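Local coordinates for phosphoinositide 3-kinase adapter protein 1 (Homo sapiens, PDB 5FOR) that links B-cell receptor and Toll-like receptor signalling to phosphoinositide 3-kinase as an adapter, the part modelled here being its TIR domain, at residues Cys7-Cys21 and Phe58-Leu72. Sequence-based numbering, arbitrary orientation.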
loop_
_atom_site.group_PDB
_atom_site.type_symbol
_atom_site.label_atom_id
_atom_site.label_comp_id
_atom_site.label_asym_id
_atom_site.label_seq_id
_atom_site.Cartn_x
_atom_site.Cartn_y
_atom_site.Cartn_z
ATOM N N CYS A 7 -9.187 11.114 1.159
ATOM C CA CYS A 7 -8.636 9.902 1.775
ATOM C C CYS A 7 -7.300 10.133 2.489
ATOM O O CYS A 7 -6.402 10.774 1.949
ATOM C CB CYS A 7 -8.462 8.820 0.698
ATOM S SG CYS A 7 -8.037 7.140 1.278
ATOM N N ASP A 8 -7.167 9.600 3.700
ATOM C CA ASP A 8 -5.917 9.719 4.449
ATOM C C ASP A 8 -4.988 8.499 4.308
ATOM O O ASP A 8 -3.812 8.652 3.996
ATOM C CB ASP A 8 -6.219 9.950 5.913
ATOM C CG ASP A 8 -7.076 11.170 6.130
ATOM O OD1 ASP A 8 -6.572 12.293 5.878
ATOM O OD2 ASP A 8 -8.248 10.999 6.550
ATOM N N ILE A 9 -5.531 7.305 4.543
ATOM C CA ILE A 9 -4.781 6.060 4.440
ATOM C C ILE A 9 -5.415 5.129 3.398
ATOM O O ILE A 9 -6.587 4.749 3.509
ATOM C CB ILE A 9 -4.677 5.356 5.815
ATOM C CG1 ILE A 9 -4.023 6.291 6.850
ATOM C CG2 ILE A 9 -3.887 4.017 5.672
ATOM C CD1 ILE A 9 -3.945 5.724 8.255
ATOM N N LEU A 10 -4.638 4.764 2.386
ATOM C CA LEU A 10 -5.131 3.885 1.344
ATOM C C LEU A 10 -4.348 2.562 1.307
ATOM O O LEU A 10 -3.142 2.558 1.068
ATOM C CB LEU A 10 -5.060 4.578 -0.021
ATOM C CG LEU A 10 -5.512 3.667 -1.179
ATOM C CD1 LEU A 10 -6.997 3.248 -1.063
ATOM C CD2 LEU A 10 -5.255 4.341 -2.499
ATOM N N ILE A 11 -5.046 1.454 1.551
ATOM C CA ILE A 11 -4.449 0.125 1.496
ATOM C C ILE A 11 -4.675 -0.469 0.107
ATOM O O ILE A 11 -5.808 -0.752 -0.283
ATOM C CB ILE A 11 -5.005 -0.801 2.583
ATOM C CG1 ILE A 11 -4.963 -0.114 3.957
ATOM C CG2 ILE A 11 -4.217 -2.137 2.597
ATOM C CD1 ILE A 11 -5.567 -0.917 5.082
ATOM N N VAL A 12 -3.583 -0.614 -0.638
ATOM C CA VAL A 12 -3.570 -1.217 -1.972
ATOM C C VAL A 12 -3.136 -2.684 -1.890
ATOM O O VAL A 12 -2.072 -2.996 -1.366
ATOM C CB VAL A 12 -2.638 -0.432 -2.902
ATOM C CG1 VAL A 12 -2.742 -0.943 -4.319
ATOM C CG2 VAL A 12 -2.974 1.039 -2.823
ATOM N N TYR A 13 -3.961 -3.593 -2.383
ATOM C CA TYR A 13 -3.657 -5.014 -2.246
ATOM C C TYR A 13 -4.257 -5.831 -3.389
ATOM O O TYR A 13 -5.073 -5.353 -4.161
ATOM C CB TYR A 13 -4.171 -5.544 -0.899
ATOM C CG TYR A 13 -5.674 -5.665 -0.860
ATOM C CD1 TYR A 13 -6.486 -4.529 -0.897
ATOM C CD2 TYR A 13 -6.283 -6.904 -0.820
ATOM C CE1 TYR A 13 -7.869 -4.627 -0.882
ATOM C CE2 TYR A 13 -7.652 -7.021 -0.806
ATOM C CZ TYR A 13 -8.448 -5.871 -0.832
ATOM O OH TYR A 13 -9.816 -5.986 -0.812
ATOM N N SER A 14 -3.832 -7.077 -3.496
ATOM C CA SER A 14 -4.449 -7.993 -4.427
ATOM C C SER A 14 -5.174 -9.079 -3.648
ATOM O O SER A 14 -4.887 -9.294 -2.471
ATOM C CB SER A 14 -3.392 -8.584 -5.374
ATOM O OG SER A 14 -3.037 -7.622 -6.346
ATOM N N PRO A 15 -6.120 -9.766 -4.305
ATOM C CA PRO A 15 -6.915 -10.772 -3.584
ATOM C C PRO A 15 -6.123 -11.839 -2.829
ATOM O O PRO A 15 -6.639 -12.318 -1.826
ATOM C CB PRO A 15 -7.779 -11.400 -4.693
ATOM C CG PRO A 15 -7.849 -10.310 -5.815
ATOM C CD PRO A 15 -6.543 -9.581 -5.715
ATOM N N ASP A 16 -4.904 -12.181 -3.233
ATOM C CA ASP A 16 -4.157 -13.184 -2.458
ATOM C C ASP A 16 -3.709 -12.691 -1.068
ATOM O O ASP A 16 -3.317 -13.503 -0.235
ATOM C CB ASP A 16 -2.943 -13.701 -3.246
ATOM C CG ASP A 16 -1.958 -12.593 -3.636
ATOM O OD1 ASP A 16 -2.298 -11.398 -3.463
ATOM O OD2 ASP A 16 -0.854 -12.926 -4.146
ATOM N N ALA A 17 -3.788 -11.382 -0.827
ATOM C CA ALA A 17 -3.423 -10.779 0.453
ATOM C C ALA A 17 -4.646 -10.120 1.142
ATOM O O ALA A 17 -4.508 -9.260 2.024
ATOM C CB ALA A 17 -2.291 -9.743 0.245
ATOM N N GLU A 18 -5.827 -10.540 0.701
ATOM C CA GLU A 18 -7.125 -10.140 1.248
ATOM C C GLU A 18 -7.213 -10.082 2.787
ATOM O O GLU A 18 -7.733 -9.130 3.356
ATOM C CB GLU A 18 -8.186 -11.115 0.726
ATOM C CG GLU A 18 -9.588 -10.820 1.182
ATOM C CD GLU A 18 -10.113 -9.568 0.546
ATOM O OE1 GLU A 18 -10.061 -9.498 -0.699
ATOM O OE2 GLU A 18 -10.564 -8.657 1.277
ATOM N N GLU A 19 -6.745 -11.128 3.452
ATOM C CA GLU A 19 -6.819 -11.196 4.900
ATOM C C GLU A 19 -5.840 -10.241 5.581
ATOM O O GLU A 19 -6.162 -9.696 6.641
ATOM C CB GLU A 19 -6.601 -12.639 5.362
ATOM C CG GLU A 19 -7.466 -13.604 4.558
ATOM C CD GLU A 19 -7.280 -15.059 4.931
ATOM O OE1 GLU A 19 -7.319 -15.365 6.143
ATOM O OE2 GLU A 19 -7.128 -15.899 4.005
ATOM N N TRP A 20 -4.664 -10.019 4.987
ATOM C CA TRP A 20 -3.752 -9.015 5.527
ATOM C C TRP A 20 -4.416 -7.653 5.486
ATOM O O TRP A 20 -4.190 -6.811 6.338
ATOM C CB TRP A 20 -2.427 -8.967 4.762
ATOM C CG TRP A 20 -1.458 -9.849 5.420
ATOM C CD1 TRP A 20 -1.031 -11.076 4.989
ATOM C CD2 TRP A 20 -0.837 -9.628 6.689
ATOM N NE1 TRP A 20 -0.160 -11.621 5.905
ATOM C CE2 TRP A 20 -0.020 -10.754 6.956
ATOM C CE3 TRP A 20 -0.882 -8.585 7.621
ATOM C CZ2 TRP A 20 0.735 -10.872 8.119
ATOM C CZ3 TRP A 20 -0.125 -8.699 8.774
ATOM C CH2 TRP A 20 0.680 -9.835 9.011
ATOM N N CYS A 21 -5.222 -7.445 4.460
ATOM C CA CYS A 21 -5.862 -6.180 4.282
ATOM C C CYS A 21 -6.959 -6.020 5.357
ATOM O O CYS A 21 -7.111 -4.937 5.904
ATOM C CB CYS A 21 -6.428 -6.036 2.857
ATOM S SG CYS A 21 -7.416 -4.531 2.682
ATOM N N PHE A 58 -6.268 6.979 -5.648
ATOM C CA PHE A 58 -4.859 6.610 -5.752
ATOM C C PHE A 58 -3.976 7.846 -5.711
ATOM O O PHE A 58 -2.941 7.875 -5.042
ATOM C CB PHE A 58 -4.599 5.836 -7.045
ATOM C CG PHE A 58 -4.429 4.371 -6.846
ATOM C CD1 PHE A 58 -5.510 3.573 -6.491
ATOM C CD2 PHE A 58 -3.195 3.780 -7.025
ATOM C CE1 PHE A 58 -5.360 2.198 -6.306
ATOM C CE2 PHE A 58 -3.031 2.405 -6.844
ATOM C CZ PHE A 58 -4.115 1.614 -6.485
ATOM N N LEU A 59 -4.400 8.876 -6.428
ATOM C CA LEU A 59 -3.607 10.078 -6.521
ATOM C C LEU A 59 -3.853 11.050 -5.364
ATOM O O LEU A 59 -2.994 11.859 -5.040
ATOM C CB LEU A 59 -3.863 10.755 -7.859
ATOM C CG LEU A 59 -3.093 10.073 -8.990
ATOM C CD1 LEU A 59 -3.209 10.849 -10.299
ATOM C CD2 LEU A 59 -1.634 9.948 -8.608
ATOM N N SER A 60 -5.001 10.923 -4.713
ATOM C CA SER A 60 -5.473 11.922 -3.757
ATOM C C SER A 60 -5.111 11.602 -2.311
ATOM O O SER A 60 -5.053 12.495 -1.467
ATOM C CB SER A 60 -6.994 12.056 -3.852
ATOM O OG SER A 60 -7.452 11.823 -5.169
ATOM N N THR A 61 -4.900 10.326 -2.015
ATOM C CA THR A 61 -4.702 9.902 -0.629
ATOM C C THR A 61 -3.429 10.512 -0.038
ATOM O O THR A 61 -2.529 10.917 -0.769
ATOM C CB THR A 61 -4.661 8.366 -0.513
ATOM O OG1 THR A 61 -4.524 7.991 0.868
ATOM C CG2 THR A 61 -3.514 7.812 -1.346
ATOM N N ARG A 62 -3.380 10.617 1.283
ATOM C CA ARG A 62 -2.231 11.219 1.945
ATOM C C ARG A 62 -1.129 10.177 2.132
ATOM O O ARG A 62 0.053 10.487 2.020
ATOM C CB ARG A 62 -2.628 11.832 3.299
ATOM C CG ARG A 62 -1.446 12.431 4.078
ATOM C CD ARG A 62 -1.821 13.691 4.869
ATOM N NE ARG A 62 -2.384 13.393 6.187
ATOM C CZ ARG A 62 -3.675 13.476 6.490
ATOM N NH1 ARG A 62 -4.553 13.849 5.570
ATOM N NH2 ARG A 62 -4.085 13.193 7.718
ATOM N N CYS A 63 -1.527 8.936 2.389
ATOM C CA CYS A 63 -0.579 7.860 2.655
ATOM C C CYS A 63 -1.010 6.560 1.951
ATOM O O CYS A 63 -2.204 6.262 1.844
ATOM C CB CYS A 63 -0.454 7.691 4.164
ATOM S SG CYS A 63 0.096 6.138 4.787
ATOM N N VAL A 64 -0.044 5.813 1.414
ATOM C CA VAL A 64 -0.383 4.565 0.751
ATOM C C VAL A 64 0.305 3.439 1.475
ATOM O O VAL A 64 1.479 3.538 1.828
ATOM C CB VAL A 64 -0.014 4.551 -0.749
ATOM C CG1 VAL A 64 -0.390 3.214 -1.351
ATOM C CG2 VAL A 64 -0.763 5.619 -1.485
ATOM N N VAL A 65 -0.447 2.373 1.712
ATOM C CA VAL A 65 0.099 1.167 2.283
ATOM C C VAL A 65 -0.010 0.120 1.196
ATOM O O VAL A 65 -1.115 -0.198 0.748
ATOM C CB VAL A 65 -0.636 0.740 3.572
ATOM C CG1 VAL A 65 -0.044 -0.559 4.127
ATOM C CG2 VAL A 65 -0.583 1.870 4.628
ATOM N N VAL A 66 1.142 -0.386 0.759
ATOM C CA VAL A 66 1.209 -1.370 -0.333
ATOM C C VAL A 66 1.394 -2.781 0.213
ATOM O O VAL A 66 2.425 -3.084 0.852
ATOM C CB VAL A 66 2.364 -1.027 -1.332
ATOM C CG1 VAL A 66 2.264 -1.882 -2.569
ATOM C CG2 VAL A 66 2.341 0.456 -1.698
ATOM N N LEU A 67 0.416 -3.658 -0.011
ATOM C CA LEU A 67 0.623 -5.042 0.426
ATOM C C LEU A 67 1.360 -5.750 -0.706
ATOM O O LEU A 67 0.794 -6.029 -1.755
ATOM C CB LEU A 67 -0.691 -5.747 0.791
ATOM C CG LEU A 67 -1.559 -5.051 1.857
ATOM C CD1 LEU A 67 -2.520 -6.009 2.519
ATOM C CD2 LEU A 67 -0.722 -4.368 2.911
ATOM N N LEU A 68 2.645 -5.994 -0.494
ATOM C CA LEU A 68 3.474 -6.600 -1.526
ATOM C C LEU A 68 3.277 -8.100 -1.560
ATOM O O LEU A 68 4.010 -8.842 -0.912
ATOM C CB LEU A 68 4.944 -6.287 -1.288
ATOM C CG LEU A 68 5.839 -6.374 -2.507
ATOM C CD1 LEU A 68 5.330 -5.363 -3.519
ATOM C CD2 LEU A 68 7.275 -6.088 -2.104
ATOM N N SER A 69 2.267 -8.539 -2.299
ATOM C CA SER A 69 2.073 -9.965 -2.583
ATOM C C SER A 69 2.550 -10.312 -4.006
ATOM O O SER A 69 2.778 -9.416 -4.817
ATOM C CB SER A 69 0.585 -10.338 -2.412
ATOM O OG SER A 69 -0.230 -9.467 -3.187
ATOM N N ALA A 70 2.653 -11.605 -4.307
ATOM C CA ALA A 70 3.009 -12.088 -5.648
ATOM C C ALA A 70 2.062 -11.594 -6.722
ATOM O O ALA A 70 2.493 -11.162 -7.778
ATOM C CB ALA A 70 3.036 -13.614 -5.665
ATOM N N GLU A 71 0.761 -11.651 -6.442
ATOM C CA GLU A 71 -0.245 -11.208 -7.403
ATOM C C GLU A 71 -0.177 -9.705 -7.609
ATOM O O GLU A 71 -0.479 -9.210 -8.683
ATOM C CB GLU A 71 -1.637 -11.622 -6.938
ATOM C CG GLU A 71 -2.731 -11.409 -7.959
ATOM C CD GLU A 71 -4.103 -11.862 -7.457
ATOM O OE1 GLU A 71 -4.158 -12.580 -6.432
ATOM O OE2 GLU A 71 -5.123 -11.494 -8.089
ATOM N N LEU A 72 0.239 -8.973 -6.579
ATOM C CA LEU A 72 0.312 -7.550 -6.712
ATOM C C LEU A 72 1.515 -7.161 -7.584
ATOM O O LEU A 72 1.363 -6.318 -8.464
ATOM C CB LEU A 72 0.372 -6.871 -5.344
ATOM C CG LEU A 72 0.360 -5.345 -5.542
ATOM C CD1 LEU A 72 -0.886 -4.695 -4.967
ATOM C CD2 LEU A 72 1.624 -4.684 -4.988
HETATM O O HOH W 1 -1.477 -7.637 -2.255
#
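Val12 and Phe58 reach toward one another on the face of the sheet that carries Leu10, Val12 and Val64, CG1 of Val12 lying 3.6 Å from CZ of the Phe58 ring. Leu10 sets CD2 over one face of that ring, its CG anti to the backbone N (chi1 177°), while CG2 of Val12 packs against CG1 of Val64. Branched Ile9, Ile11 and Val65 suit the extended backbone and fill the other face, where Leu67 sends CD1 to CB of Trp20 at 3.7 Å. Between the strands, Val65 N meets Leu10 O almost straight (N-H...O 177°). At one end, in the Arg62 conformer described, Asp8 OD1 and Arg62 NH1 pair in a salt bridge of poor hydrogen-bond geometry. At the other, Ser69 N-caps helix 70-76, its OG accepting weakly from Leu72 N, and Asp16 suits its place by offering OD2 to Glu71 N (3.1 Å) in the first turn; Glu71 OE1 takes a weak bond from Asp16 N. An alanine replacing Glu71 would probably leave Asp16 N without this acceptor and uncover Pro15 CD. Both strands are interior in the five-stranded parallel TIR sheet, 40-43 beside 9-13 and 95-99 beside 63-68, with helix 82-88 packing on Phe58.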